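Local coordinates for thymine dioxygenase (Neurospora crassa, PDB 5C3Q), which probably oxidises the methyl group of thymine as a 2-oxoglutarate- and iron-dependent dioxygenase, and is held here with 2-oxoglutarate, thymine and nickel, at residues A6-E10 with D11-I15; I53-Q56 with P57-E61; G82-T85 with P86-R90; V254-G257 with D258-R262; K280-D283 with V284-R288. All blocks are in the same frame, centred on the assembly; numbering follows the deposited sequence.

Interaction 1 (A6-E10 with D11-I15); sequences AAVNE and DGLVI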
loop_
_atom_site.group_PDB
_atom_site.type_symbol
_atom_site.label_atom_id
_atom_site.label_comp_id
_atom_site.label_asym_id
_atom_site.label_seq_id
_atom_site.Cartn_x
_atom_site.Cartn_y
_atom_site.Cartn_z
ATOM N N ALA A 6 17.243 12.519 -3.303
ATOM C CA ALA A 6 16.464 11.281 -3.401
ATOM C C ALA A 6 16.272 10.623 -2.033
ATOM O O ALA A 6 17.170 10.646 -1.196
ATOM C CB ALA A 6 17.136 10.312 -4.363
ATOM N N ALA A 7 15.091 10.060 -1.807
ATOM C CA ALA A 7 14.812 9.325 -0.575
ATOM C C ALA A 7 15.663 8.059 -0.513
ATOM O O ALA A 7 16.184 7.707 0.541
ATOM C CB ALA A 7 13.336 8.971 -0.490
ATOM N N VAL A 8 15.793 7.389 -1.655
ATOM C CA VAL A 8 16.596 6.177 -1.779
ATOM C C VAL A 8 17.424 6.254 -3.054
ATOM O O VAL A 8 16.916 6.635 -4.105
ATOM C CB VAL A 8 15.700 4.922 -1.838
ATOM C CG1 VAL A 8 16.528 3.659 -2.027
ATOM C CG2 VAL A 8 14.854 4.815 -0.581
ATOM N N ASN A 9 18.699 5.888 -2.949
ATOM C CA ASN A 9 19.602 5.867 -4.096
ATOM C C ASN A 9 20.679 4.800 -3.916
ATOM O O ASN A 9 21.797 5.094 -3.482
ATOM C CB ASN A 9 20.235 7.245 -4.305
ATOM C CG ASN A 9 20.961 7.361 -5.634
ATOM O OD1 ASN A 9 21.274 6.360 -6.277
ATOM N ND2 ASN A 9 21.235 8.593 -6.053
ATOM N N GLU A 10 20.325 3.560 -4.249
ATOM C CA GLU A 10 21.218 2.417 -4.087
ATOM C C GLU A 10 20.933 1.353 -5.146
ATOM O O GLU A 10 19.776 1.070 -5.459
ATOM C CB GLU A 10 21.050 1.799 -2.700
ATOM C CG GLU A 10 21.497 2.687 -1.549
ATOM C CD GLU A 10 21.338 2.037 -0.182
ATOM O OE1 GLU A 10 21.105 0.805 -0.107
ATOM O OE2 GLU A 10 21.457 2.766 0.829
ATOM N N ASP A 11 22.002 0.782 -5.696
ATOM C CA ASP A 11 21.916 -0.345 -6.625
ATOM C C ASP A 11 21.069 -0.061 -7.866
ATOM O O ASP A 11 20.424 -0.960 -8.406
ATOM C CB ASP A 11 21.385 -1.584 -5.890
ATOM C CG ASP A 11 21.765 -2.875 -6.577
ATOM O OD1 ASP A 11 22.946 -3.006 -6.956
ATOM O OD2 ASP A 11 20.891 -3.759 -6.736
ATOM N N GLY A 12 21.085 1.189 -8.318
ATOM C CA GLY A 12 20.303 1.602 -9.483
ATOM C C GLY A 12 18.855 1.950 -9.172
ATOM O O GLY A 12 18.120 2.352 -10.069
ATOM N N LEU A 13 18.443 1.783 -7.914
ATOM C CA LEU A 13 17.095 2.159 -7.474
ATOM C C LEU A 13 17.148 3.583 -6.953
ATOM O O LEU A 13 17.807 3.852 -5.949
ATOM C CB LEU A 13 16.589 1.226 -6.367
ATOM C CG LEU A 13 15.200 1.523 -5.781
ATOM C CD1 LEU A 13 14.095 1.244 -6.788
ATOM C CD2 LEU A 13 14.971 0.711 -4.518
ATOM N N VAL A 14 16.455 4.488 -7.638
ATOM C CA VAL A 14 16.374 5.885 -7.215
ATOM C C VAL A 14 14.911 6.235 -6.939
ATOM O O VAL A 14 14.096 6.291 -7.858
ATOM C CB VAL A 14 16.983 6.828 -8.273
ATOM C CG1 VAL A 14 16.869 8.288 -7.844
ATOM C CG2 VAL A 14 18.445 6.472 -8.502
ATOM N N ILE A 15 14.578 6.435 -5.666
ATOM C CA ILE A 15 13.227 6.832 -5.281
ATOM C C ILE A 15 13.284 8.302 -4.886
ATOM O O ILE A 15 13.906 8.641 -3.876
ATOM C CB ILE A 15 12.694 5.984 -4.109
ATOM C CG1 ILE A 15 12.684 4.499 -4.499
ATOM C CG2 ILE A 15 11.304 6.455 -3.704
ATOM C CD1 ILE A 15 12.341 3.545 -3.370
HETATM O O HOH W 1 21.776 3.725 -7.502
#
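Val8 and Ile15 sit side by side on the face of a two-stranded hairpin that packs against Tyr49 and Ile243, their CB atoms 3.9 Å apart. With CG1 of Ile15 turned away from its own carbonyl carbon (chi1 -59°), the end of the chain swings over Val8, and CD1 meets both CB and CG2. Leu13 CD2 comes to Val8 CG1 at 4.2 Å. Tyr49 packs on Val8 and Ile15, and Ile243 on Val8 and Leu13, surroundings that suit branched aliphatic groups at these three places. Strands 8-10 and 13-15 run antiparallel and are joined by a type I' turn from Glu10 to Leu13. At the backbone angles of Gly12 a CB would be jammed against the preceding carbonyl oxygen, which calls for glycine. Glu10 and Leu13 form a hydrogen-bonded pair, Glu10 N to Leu13 O 3.1 Å and Leu13 N to Glu10 O 2.9 Å. At the other end Ala7 and Val8 both face Ile15 in a classic beta bulge: Val8 N gives a straight bond to Ile15 O (166°), whereas that from Ala7 N is weak. The opposite face is looser and wetter. There Asn9 lies alongside Val14, OD1 3.6 Å from CG2, and a water donates to Asn9 OD1 while accepting from Gly12 N. Asp11 leads its carboxylate away to Ser237.

Interaction 2 (I53-Q56 with P57-E61); sequences IPIQ and PDFRE. With EDO (1,2-ethanediol), chain L.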
loop_
_atom_site.group_PDB
_atom_site.type_symbol
_atom_site.label_atom_id
_atom_site.label_comp_id
_atom_site.label_asym_id
_atom_site.label_seq_id
_atom_site.Cartn_x
_atom_site.Cartn_y
_atom_site.Cartn_z
ATOM N N ILE A 53 2.346 16.840 2.359
ATOM C CA ILE A 53 1.033 16.460 1.847
ATOM C C ILE A 53 -0.039 17.162 2.686
ATOM O O ILE A 53 0.247 17.619 3.792
ATOM C CB ILE A 53 0.823 14.922 1.847
ATOM C CG1 ILE A 53 1.109 14.312 3.227
ATOM C CG2 ILE A 53 1.713 14.270 0.795
ATOM C CD1 ILE A 53 0.476 12.954 3.443
ATOM N N PRO A 54 -1.278 17.251 2.172
ATOM C CA PRO A 54 -2.326 17.956 2.922
ATOM C C PRO A 54 -2.746 17.308 4.254
ATOM O O PRO A 54 -3.343 17.984 5.095
ATOM C CB PRO A 54 -3.513 17.979 1.944
ATOM C CG PRO A 54 -2.932 17.683 0.605
ATOM C CD PRO A 54 -1.769 16.779 0.868
ATOM N N ILE A 55 -2.448 16.026 4.450
ATOM C CA ILE A 55 -2.763 15.351 5.717
ATOM C C ILE A 55 -1.785 15.816 6.795
ATOM O O ILE A 55 -0.576 15.660 6.642
ATOM C CB ILE A 55 -2.708 13.811 5.577
ATOM C CG1 ILE A 55 -3.790 13.334 4.603
ATOM C CG2 ILE A 55 -2.898 13.137 6.932
ATOM C CD1 ILE A 55 -3.616 11.910 4.119
ATOM N N GLN A 56 -2.316 16.377 7.882
ATOM C CA GLN A 56 -1.493 16.971 8.943
ATOM C C GLN A 56 -0.767 15.922 9.790
ATOM O O GLN A 56 -1.346 14.886 10.119
ATOM C CB GLN A 56 -2.353 17.842 9.867
ATOM C CG GLN A 56 -2.910 19.098 9.218
ATOM C CD GLN A 56 -1.835 20.101 8.830
ATOM O OE1 GLN A 56 -1.737 20.492 7.668
ATOM N NE2 GLN A 56 -1.022 20.520 9.801
ATOM N N PRO A 57 0.500 16.198 10.163
ATOM C CA PRO A 57 1.276 15.232 10.958
ATOM C C PRO A 57 0.677 14.902 12.328
ATOM O O PRO A 57 0.803 13.764 12.779
ATOM C CB PRO A 57 2.658 15.889 11.109
ATOM C CG PRO A 57 2.546 17.265 10.565
ATOM C CD PRO A 57 1.303 17.360 9.738
ATOM N N ASP A 58 0.040 15.870 12.986
ATOM C CA ASP A 58 -0.585 15.600 14.287
ATOM C C ASP A 58 -1.803 14.683 14.146
ATOM O O ASP A 58 -2.048 13.850 15.015
ATOM C CB ASP A 58 -0.941 16.889 15.043
ATOM C CG ASP A 58 -2.044 17.692 14.375
ATOM O OD1 ASP A 58 -2.033 17.812 13.130
ATOM O OD2 ASP A 58 -2.917 18.215 15.103
ATOM N N PHE A 59 -2.550 14.819 13.052
ATOM C CA PHE A 59 -3.664 13.907 12.784
ATOM C C PHE A 59 -3.155 12.501 12.460
ATOM O O PHE A 59 -3.710 11.522 12.950
ATOM C CB PHE A 59 -4.576 14.421 11.663
ATOM C CG PHE A 59 -5.759 13.526 11.393
ATOM C CD1 PHE A 59 -6.665 13.228 12.406
ATOM C CD2 PHE A 59 -5.959 12.966 10.139
ATOM C CE1 PHE A 59 -7.749 12.395 12.171
ATOM C CE2 PHE A 59 -7.044 12.138 9.896
ATOM C CZ PHE A 59 -7.938 11.850 10.915
ATOM N N ARG A 60 -2.097 12.407 11.653
ATOM C CA ARG A 60 -1.468 11.111 11.346
ATOM C C ARG A 60 -0.993 10.406 12.618
ATOM O O ARG A 60 -1.183 9.202 12.778
ATOM C CB ARG A 60 -0.285 11.290 10.388
ATOM C CG ARG A 60 0.634 10.074 10.283
ATOM C CD ARG A 60 1.770 10.334 9.314
ATOM N NE ARG A 60 2.737 9.240 9.260
ATOM C CZ ARG A 60 3.740 9.157 8.384
ATOM N NH1 ARG A 60 4.565 8.119 8.422
ATOM N NH2 ARG A 60 3.924 10.102 7.465
ATOM N N GLU A 61 -0.367 11.164 13.513
ATOM C CA GLU A 61 0.091 10.635 14.798
ATOM C C GLU A 61 -1.083 10.072 15.615
ATOM O O GLU A 61 -0.990 8.987 16.185
ATOM C CB GLU A 61 0.808 11.733 15.586
ATOM C CG GLU A 61 1.721 11.229 16.688
ATOM C CD GLU A 61 2.445 12.357 17.403
ATOM O OE1 GLU A 61 2.791 13.370 16.749
ATOM O OE2 GLU A 61 2.675 12.228 18.624
HETATM C C1 EDO L . 2.545 13.218 8.008
HETATM O O1 EDO L . 2.335 12.319 6.913
HETATM C C2 EDO L . 2.696 14.624 7.463
HETATM O O2 EDO L . 1.658 14.874 6.511
#
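The start of helix 57-71 is made here, with Gln56 in the N-cap position and Pro57 as the first helical residue. Proline suits that place, because its ring fixes phi near the helical value and the first turn asks no N-H of it. Gln56 O receives Arg60 N at 3.0 Å, nearly along the C=O axis and almost straight (166°), the first i to i+4 bond of the helix. Asp58 folds back over the cap: chi1 of 67° sets its carboxylate between backbone N and carbonyl, bringing OD1 to 3.3 Å from Gln56 CB. On the inner side Ile55 CG2 meets the rim of the Phe59 ring near its plane, at CD2, and helix 147-173 packs against both residues. The chain of Arg60 runs fully extended past Phe226 to the carbonyl of Thr251, which NH2 grips. Cut back to an alanine here, the side chain would no longer reach Thr251 O, which would probably lose this donor, and a gap would be likely to open beside Phe226. The same NH2 also holds a 1,2-ethanediol, probably from the crystallisation liquor, whose O1 lies at the edge of the guanidinium, in its plane, 2.8 Å from Arg60 NH2.

Interaction 3 (G82-T85 with P86-R90); sequences GWTT and PEANR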
loop_
_atom_site.group_PDB
_atom_site.type_symbol
_atom_site.label_atom_id
_atom_site.label_comp_id
_atom_site.label_asym_id
_atom_site.label_seq_id
_atom_site.Cartn_x
_atom_site.Cartn_y
_atom_site.Cartn_z
ATOM N N GLY A 82 -13.547 -10.273 12.181
ATOM C CA GLY A 82 -12.622 -10.944 11.289
ATOM C C GLY A 82 -12.895 -10.722 9.812
ATOM O O GLY A 82 -14.036 -10.528 9.393
ATOM N N TRP A 83 -11.820 -10.742 9.033
ATOM C CA TRP A 83 -11.881 -10.733 7.576
ATOM C C TRP A 83 -12.691 -11.942 7.140
ATOM O O TRP A 83 -12.478 -13.044 7.643
ATOM C CB TRP A 83 -10.456 -10.824 7.019
ATOM C CG TRP A 83 -10.256 -10.409 5.589
ATOM C CD1 TRP A 83 -9.948 -9.156 5.138
ATOM C CD2 TRP A 83 -10.275 -11.256 4.432
ATOM N NE1 TRP A 83 -9.797 -9.167 3.775
ATOM C CE2 TRP A 83 -9.991 -10.443 3.315
ATOM C CE3 TRP A 83 -10.512 -12.622 4.232
ATOM C CZ2 TRP A 83 -9.942 -10.946 2.013
ATOM C CZ3 TRP A 83 -10.466 -13.124 2.939
ATOM C CH2 TRP A 83 -10.180 -12.286 1.845
ATOM N N THR A 84 -13.628 -11.739 6.217
ATOM C CA THR A 84 -14.525 -12.812 5.798
ATOM C C THR A 84 -14.201 -13.304 4.396
ATOM O O THR A 84 -13.647 -14.387 4.233
ATOM C CB THR A 84 -15.996 -12.366 5.859
ATOM O OG1 THR A 84 -16.160 -11.146 5.124
ATOM C CG2 THR A 84 -16.426 -12.152 7.311
ATOM N N THR A 85 -14.539 -12.502 3.391
ATOM C CA THR A 85 -14.425 -12.912 2.006
ATOM C C THR A 85 -13.553 -11.943 1.221
ATOM O O THR A 85 -13.403 -10.789 1.618
ATOM C CB THR A 85 -15.804 -12.957 1.325
ATOM O OG1 THR A 85 -16.333 -11.628 1.222
ATOM C CG2 THR A 85 -16.765 -13.842 2.097
ATOM N N PRO A 86 -12.976 -12.407 0.101
ATOM C CA PRO A 86 -12.228 -11.505 -0.776
ATOM C C PRO A 86 -13.079 -10.390 -1.395
ATOM O O PRO A 86 -12.571 -9.301 -1.640
ATOM C CB PRO A 86 -11.666 -12.433 -1.868
ATOM C CG PRO A 86 -12.378 -13.733 -1.723
ATOM C CD PRO A 86 -12.824 -13.819 -0.296
ATOM N N GLU A 87 -14.359 -10.643 -1.638
ATOM C CA GLU A 87 -15.186 -9.617 -2.280
ATOM C C GLU A 87 -15.592 -8.497 -1.317
ATOM O O GLU A 87 -15.883 -7.389 -1.758
ATOM C CB GLU A 87 -16.396 -10.198 -3.026
ATOM C CG GLU A 87 -16.985 -11.473 -2.475
ATOM C CD GLU A 87 -16.252 -12.733 -2.916
ATOM O OE1 GLU A 87 -16.280 -13.074 -4.114
ATOM O OE2 GLU A 87 -15.663 -13.397 -2.052
ATOM N N ALA A 88 -15.588 -8.786 -0.016
ATOM C CA ALA A 88 -15.752 -7.764 1.022
ATOM C C ALA A 88 -14.414 -7.077 1.302
ATOM O O ALA A 88 -14.325 -5.844 1.337
ATOM C CB ALA A 88 -16.287 -8.389 2.299
ATOM N N ASN A 89 -13.385 -7.896 1.511
ATOM C CA ASN A 89 -12.020 -7.428 1.784
ATOM C C ASN A 89 -11.943 -6.464 2.975
ATOM O O ASN A 89 -11.246 -5.453 2.928
ATOM C CB ASN A 89 -11.416 -6.787 0.527
ATOM C CG ASN A 89 -9.898 -6.718 0.573
ATOM O OD1 ASN A 89 -9.253 -7.477 1.294
ATOM N ND2 ASN A 89 -9.321 -5.806 -0.201
ATOM N N ARG A 90 -12.674 -6.786 4.035
ATOM C CA ARG A 90 -12.764 -5.924 5.213
ATOM C C ARG A 90 -12.645 -6.747 6.482
ATOM O O ARG A 90 -13.166 -7.864 6.558
ATOM C CB ARG A 90 -14.103 -5.179 5.236
ATOM C CG ARG A 90 -14.257 -4.071 4.202
ATOM C CD ARG A 90 -15.735 -3.795 3.967
ATOM N NE ARG A 90 -16.007 -2.561 3.226
ATOM C CZ ARG A 90 -16.104 -2.454 1.900
ATOM N NH1 ARG A 90 -15.908 -3.499 1.103
ATOM N NH2 ARG A 90 -16.384 -1.273 1.360
HETATM O O HOH W 2 -13.361 -9.750 4.293
HETATM O O HOH W 3 -15.903 -8.565 5.950
#
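The indole of Trp83 carries Thr85 O and a bound water over one face, both offset toward the rim, while Asn89 OD1 comes to its edge. NE1 donates to that oxygen at 3.1 Å, on an amide lone pair and only 1° out of the ring plane, although ring and amide planes stand 85° apart. At the far end CH2 meets Pro86 CD at 3.7 Å, the two side chains crossing at about a right angle. Thr85 closes the turn: its O accepts Asn89 N at 2.9 Å, and OG1, placed by chi1 of 67°, takes Ala88 N at 3.2 Å. The water on the indole face ties Thr84 N, Thr85 O and Arg90 N together. A leucine in place of Trp83 would probably leave Asn89 OD1 without its donor and the amide freer to turn. That matters because Asn89 ND2 is hydrogen-bonded to O2 of thymine: Trp83 thus probably acts as a second-shell residue, helping to orient a first-shell amide in the thymine pocket.

Interaction 4 (V254-G257 with D258-R262); sequences VNAG and DLLAR. With EDO (1,2-ethanediol), chain K.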
loop_
_atom_site.group_PDB
_atom_site.type_symbol
_atom_site.label_atom_id
_atom_site.label_comp_id
_atom_site.label_asym_id
_atom_site.label_seq_id
_atom_site.Cartn_x
_atom_site.Cartn_y
_atom_site.Cartn_z
ATOM N N VAL A 254 4.714 6.367 -1.662
ATOM C CA VAL A 254 3.669 6.096 -2.639
ATOM C C VAL A 254 4.211 5.201 -3.737
ATOM O O VAL A 254 5.259 5.487 -4.327
ATOM C CB VAL A 254 3.114 7.388 -3.269
ATOM C CG1 VAL A 254 1.916 7.071 -4.151
ATOM C CG2 VAL A 254 2.722 8.393 -2.194
ATOM N N ASN A 255 3.505 4.108 -3.999
ATOM C CA ASN A 255 3.890 3.204 -5.073
ATOM C C ASN A 255 2.722 2.846 -5.972
ATOM O O ASN A 255 1.583 2.731 -5.516
ATOM C CB ASN A 255 4.531 1.936 -4.507
ATOM C CG ASN A 255 3.561 1.093 -3.707
ATOM O OD1 ASN A 255 3.247 1.416 -2.564
ATOM N ND2 ASN A 255 3.096 -0.004 -4.296
ATOM N N ALA A 256 3.014 2.659 -7.251
ATOM C CA ALA A 256 2.004 2.243 -8.210
ATOM C C ALA A 256 1.716 0.759 -8.035
ATOM O O ALA A 256 2.610 -0.010 -7.713
ATOM C CB ALA A 256 2.474 2.527 -9.624
ATOM N N GLY A 257 0.460 0.370 -8.232
ATOM C CA GLY A 257 0.062 -1.029 -8.199
ATOM C C GLY A 257 -0.075 -1.640 -9.589
ATOM O O GLY A 257 0.071 -0.962 -10.605
ATOM N N ASP A 258 -0.397 -2.928 -9.621
ATOM C CA ASP A 258 -0.420 -3.690 -10.865
ATOM C C ASP A 258 -1.452 -3.195 -11.859
ATOM O O ASP A 258 -1.223 -3.254 -13.061
ATOM C CB ASP A 258 -0.612 -5.179 -10.570
ATOM C CG ASP A 258 0.575 -5.779 -9.834
ATOM O OD1 ASP A 258 1.675 -5.179 -9.905
ATOM O OD2 ASP A 258 0.416 -6.840 -9.188
ATOM N N LEU A 259 -2.582 -2.693 -11.366
ATOM C CA LEU A 259 -3.623 -2.203 -12.254
ATOM C C LEU A 259 -3.155 -0.927 -12.972
ATOM O O LEU A 259 -3.390 -0.768 -14.172
ATOM C CB LEU A 259 -4.932 -1.980 -11.478
ATOM C CG LEU A 259 -6.290 -2.337 -12.097
ATOM C CD1 LEU A 259 -6.257 -3.512 -13.069
ATOM C CD2 LEU A 259 -7.290 -2.608 -10.974
ATOM N N LEU A 260 -2.470 -0.035 -12.259
ATOM C CA LEU A 260 -1.926 1.175 -12.899
ATOM C C LEU A 260 -0.819 0.828 -13.899
ATOM O O LEU A 260 -0.759 1.401 -14.978
ATOM C CB LEU A 260 -1.420 2.187 -11.861
ATOM C CG LEU A 260 -0.841 3.501 -12.408
ATOM C CD1 LEU A 260 -1.808 4.205 -13.353
ATOM C CD2 LEU A 260 -0.466 4.430 -11.265
ATOM N N ALA A 261 0.043 -0.116 -13.541
ATOM C CA ALA A 261 1.071 -0.609 -14.462
ATOM C C ALA A 261 0.437 -1.030 -15.784
ATOM O O ALA A 261 0.838 -0.583 -16.858
ATOM C CB ALA A 261 1.819 -1.780 -13.841
ATOM N N ARG A 262 -0.583 -1.873 -15.674
ATOM C CA ARG A 262 -1.327 -2.372 -16.825
ATOM C C ARG A 262 -2.071 -1.252 -17.572
ATOM O O ARG A 262 -2.035 -1.176 -18.796
ATOM C CB ARG A 262 -2.324 -3.417 -16.336
ATOM C CG ARG A 262 -3.108 -4.096 -17.428
ATOM C CD ARG A 262 -4.247 -4.900 -16.841
ATOM N NE ARG A 262 -4.941 -5.601 -17.913
ATOM C CZ ARG A 262 -5.079 -6.920 -18.016
ATOM N NH1 ARG A 262 -4.606 -7.742 -17.084
ATOM N NH2 ARG A 262 -5.728 -7.408 -19.065
HETATM C C1 EDO K . -6.452 -10.616 -18.719
HETATM O O1 EDO K . -6.227 -10.368 -20.115
HETATM C C2 EDO K . -5.099 -10.796 -18.039
HETATM O O2 EDO K . -5.137 -10.434 -16.653
#
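With chi1 at -179° and chi2 at 54°, Leu260 turns CD2 back toward the strand it follows, where it meets Ala256 CB at 3.9 Å. Alanine suits this buried place, since its single methyl lets the helix come close to the strand end, and Leu260 goes on to touch Ile222. Gly257, between strand 251-256 and helix 258-263, occupies the N-cap position. Its O receives Ala261 N at 3.1 Å with an N-H...O angle of 169°, and Arg262 N follows by bonding Asp258 O at 3.0 Å, so the helix begins at once where the strand ends. This strand-to-helix link belongs to the double-stranded beta-helix core of the 2-oxoglutarate oxygenases. Glycine suits the buried junction, which lies about 4 Å from the side chain of the metal ligand Asp218 and would probably have little space for a larger group. Asp258 opens the helix. A carboxylate at this end would probably be favoured by the helix dipole; OD2 meets Thr217 and Arg330, and OD1 meets Ser270. Just before the junction, Asn255 ND2 donates to Asp218 OD2 and so probably helps to orient that first-shell carboxylate. On the outward side Arg262 extends its chain past Tyr318; its NH2 bonds Glu319 O, and the guanidinium also holds a 1,2-ethanediol, probably from the crystallisation liquor, NH1 to O2 at 2.8 Å and NH2 to O1 at 3.2 Å.

Interaction 5 (K280-D283 with V284-R288); sequences KQED and VHPPR. With AKG (2-oxoglutaric acid), chain F.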
loop_
_atom_site.group_PDB
_atom_site.type_symbol
_atom_site.label_atom_id
_atom_site.label_comp_id
_atom_site.label_asym_id
_atom_site.label_seq_id
_atom_site.Cartn_x
_atom_site.Cartn_y
_atom_site.Cartn_z
ATOM N N LYS A 280 19.011 -2.625 11.835
ATOM C CA LYS A 280 19.849 -2.444 13.026
ATOM C C LYS A 280 19.967 -3.729 13.845
ATOM O O LYS A 280 19.006 -4.494 13.949
ATOM C CB LYS A 280 19.297 -1.318 13.912
ATOM C CG LYS A 280 17.931 -1.596 14.535
ATOM C CD LYS A 280 17.531 -0.515 15.527
ATOM C CE LYS A 280 18.366 -0.570 16.798
ATOM N NZ LYS A 280 17.764 0.241 17.892
ATOM N N GLN A 281 21.142 -3.956 14.430
ATOM C CA GLN A 281 21.352 -5.095 15.321
ATOM C C GLN A 281 20.736 -4.811 16.686
ATOM O O GLN A 281 21.008 -3.776 17.295
ATOM C CB GLN A 281 22.843 -5.398 15.502
ATOM C CG GLN A 281 23.113 -6.690 16.271
ATOM C CD GLN A 281 24.203 -6.545 17.322
ATOM O OE1 GLN A 281 25.392 -6.578 17.004
ATOM N NE2 GLN A 281 23.800 -6.395 18.583
ATOM N N GLU A 282 19.912 -5.742 17.158
ATOM C CA GLU A 282 19.308 -5.665 18.486
ATOM C C GLU A 282 18.727 -7.027 18.856
ATOM O O GLU A 282 18.353 -7.810 17.980
ATOM C CB GLU A 282 18.225 -4.579 18.535
ATOM C CG GLU A 282 17.137 -4.712 17.475
ATOM C CD GLU A 282 16.223 -3.498 17.400
ATOM O OE1 GLU A 282 16.303 -2.622 18.290
ATOM O OE2 GLU A 282 15.416 -3.417 16.447
ATOM N N ASP A 283 18.663 -7.315 20.153
ATOM C CA ASP A 283 18.116 -8.588 20.621
ATOM C C ASP A 283 16.614 -8.683 20.344
ATOM O O ASP A 283 16.122 -9.733 19.937
ATOM C CB ASP A 283 18.395 -8.782 22.115
ATOM C CG ASP A 283 19.877 -8.957 22.417
ATOM O OD1 ASP A 283 20.617 -9.429 21.524
ATOM O OD2 ASP A 283 20.300 -8.623 23.543
ATOM N N VAL A 284 15.902 -7.577 20.557
ATOM C CA VAL A 284 14.459 -7.524 20.369
ATOM C C VAL A 284 14.100 -6.373 19.435
ATOM O O VAL A 284 14.514 -5.230 19.654
ATOM C CB VAL A 284 13.726 -7.326 21.711
ATOM C CG1 VAL A 284 12.214 -7.374 21.520
ATOM C CG2 VAL A 284 14.157 -8.383 22.719
ATOM N N HIS A 285 13.330 -6.679 18.395
ATOM C CA HIS A 285 12.792 -5.651 17.515
ATOM C C HIS A 285 11.477 -5.156 18.102
ATOM O O HIS A 285 10.573 -5.956 18.333
ATOM C CB HIS A 285 12.577 -6.209 16.113
ATOM C CG HIS A 285 13.837 -6.682 15.465
ATOM N ND1 HIS A 285 14.891 -5.836 15.195
ATOM C CD2 HIS A 285 14.223 -7.911 15.049
ATOM C CE1 HIS A 285 15.871 -6.523 14.635
ATOM N NE2 HIS A 285 15.490 -7.783 14.535
ATOM N N PRO A 286 11.364 -3.844 18.367
ATOM C CA PRO A 286 10.102 -3.351 18.933
ATOM C C PRO A 286 8.929 -3.483 17.954
ATOM O O PRO A 286 9.138 -3.827 16.792
ATOM C CB PRO A 286 10.388 -1.871 19.232
ATOM C CG PRO A 286 11.858 -1.682 19.064
ATOM C CD PRO A 286 12.332 -2.758 18.142
ATOM N N PRO A 287 7.697 -3.217 18.421
ATOM C CA PRO A 287 6.557 -3.261 17.506
ATOM C C PRO A 287 6.700 -2.258 16.360
ATOM O O PRO A 287 7.169 -1.141 16.580
ATOM C CB PRO A 287 5.372 -2.880 18.403
ATOM C CG PRO A 287 5.829 -3.159 19.794
ATOM C CD PRO A 287 7.289 -2.854 19.789
ATOM N N ARG A 288 6.320 -2.666 15.152
ATOM C CA ARG A 288 6.279 -1.767 14.002
ATOM C C ARG A 288 4.827 -1.537 13.574
ATOM O O ARG A 288 4.044 -2.485 13.439
ATOM C CB ARG A 288 7.099 -2.331 12.835
ATOM C CG ARG A 288 6.980 -1.545 11.534
ATOM C CD ARG A 288 8.026 -1.971 10.516
ATOM N NE ARG A 288 8.059 -1.086 9.351
ATOM C CZ ARG A 288 7.237 -1.157 8.303
ATOM N NH1 ARG A 288 6.281 -2.078 8.242
ATOM N NH2 ARG A 288 7.370 -0.288 7.304
HETATM C C1 AKG F . 1.288 -4.032 2.192
HETATM O O1 AKG F . 0.935 -4.294 1.012
HETATM O O2 AKG F . 0.505 -4.167 3.154
HETATM C C2 AKG F . 2.659 -3.564 2.452
HETATM O O5 AKG F . 3.490 -3.581 1.549
HETATM C C3 AKG F . 3.032 -3.070 3.838
HETATM C C4 AKG F . 4.441 -2.483 3.845
HETATM C C5 AKG F . 4.798 -1.908 5.195
HETATM O O3 AKG F . 5.667 -1.012 5.233
HETATM O O4 AKG F . 4.239 -2.338 6.228
#
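Glu282 has an extended backbone, Asp283 then turns with helical angles, and from Val284 the chain is extended again, which folds Glu282 back beside His285. The bend leads into strand 284-295, a core strand of the double-stranded beta-helix. It is closed by a His-carboxylate hydrogen bond: His285 ND1 donates to Glu282 OE2 at 2.8 Å. The donor reaches the oxygen on the anti side, 18° out of the carboxylate plane, and the two flat groups stand 72° apart. Glu282 can reach it because CG lies between backbone N and carbonyl carbon (chi1 54°) and the rest of the chain runs extended. OE2 also rests 3.6 Å from Pro286 CD. The other oxygen, OE1, makes a salt bridge with Lys280 NZ at 3.2 Å, its hydrogen bond weak, so the carboxylate spans a lysine and a histidine. His285 is bonded on its far nitrogen as well, NE2 to Glu277 OE1; carboxylates at both nitrogens fix the rotation of the ring and would probably favour its protonated form. Ser201 OG bonds the carbonyls of Glu282 and Asp283, tying the bend to the chain just beyond strand 190-200. Further along, Arg288 stretches into the cosubstrate pocket. There its guanidinium pairs with the distal carboxylate of 2-oxoglutarate, Arg288 NH1 to O4 at 2.9 Å and Arg288 NH2 to O3 at 2.8 Å.

In the fold
All five contacts are local turns and caps, strung in series along the chain from interaction 1 to interaction 5, and none touches another. Interactions 1, 4 and 5 reach the same mixed sheet, through strands 8-10 and 13-19, 251-256 and 284-295. The hairpin of interaction 1 forms one border of it, and comes within about 6 Å of interaction 4 at the nearest atoms. Interaction 2 starts helix 57-71, about 7 Å from interaction 4 by nearest atoms. Interactions 1 and 3 lie on opposite sides of the chain's centre, their centres about 36 Å apart. Interactions 3, 4 and 5 approach the active site separately, at thymine, the metal ligand Asp218 and 2-oxoglutarate.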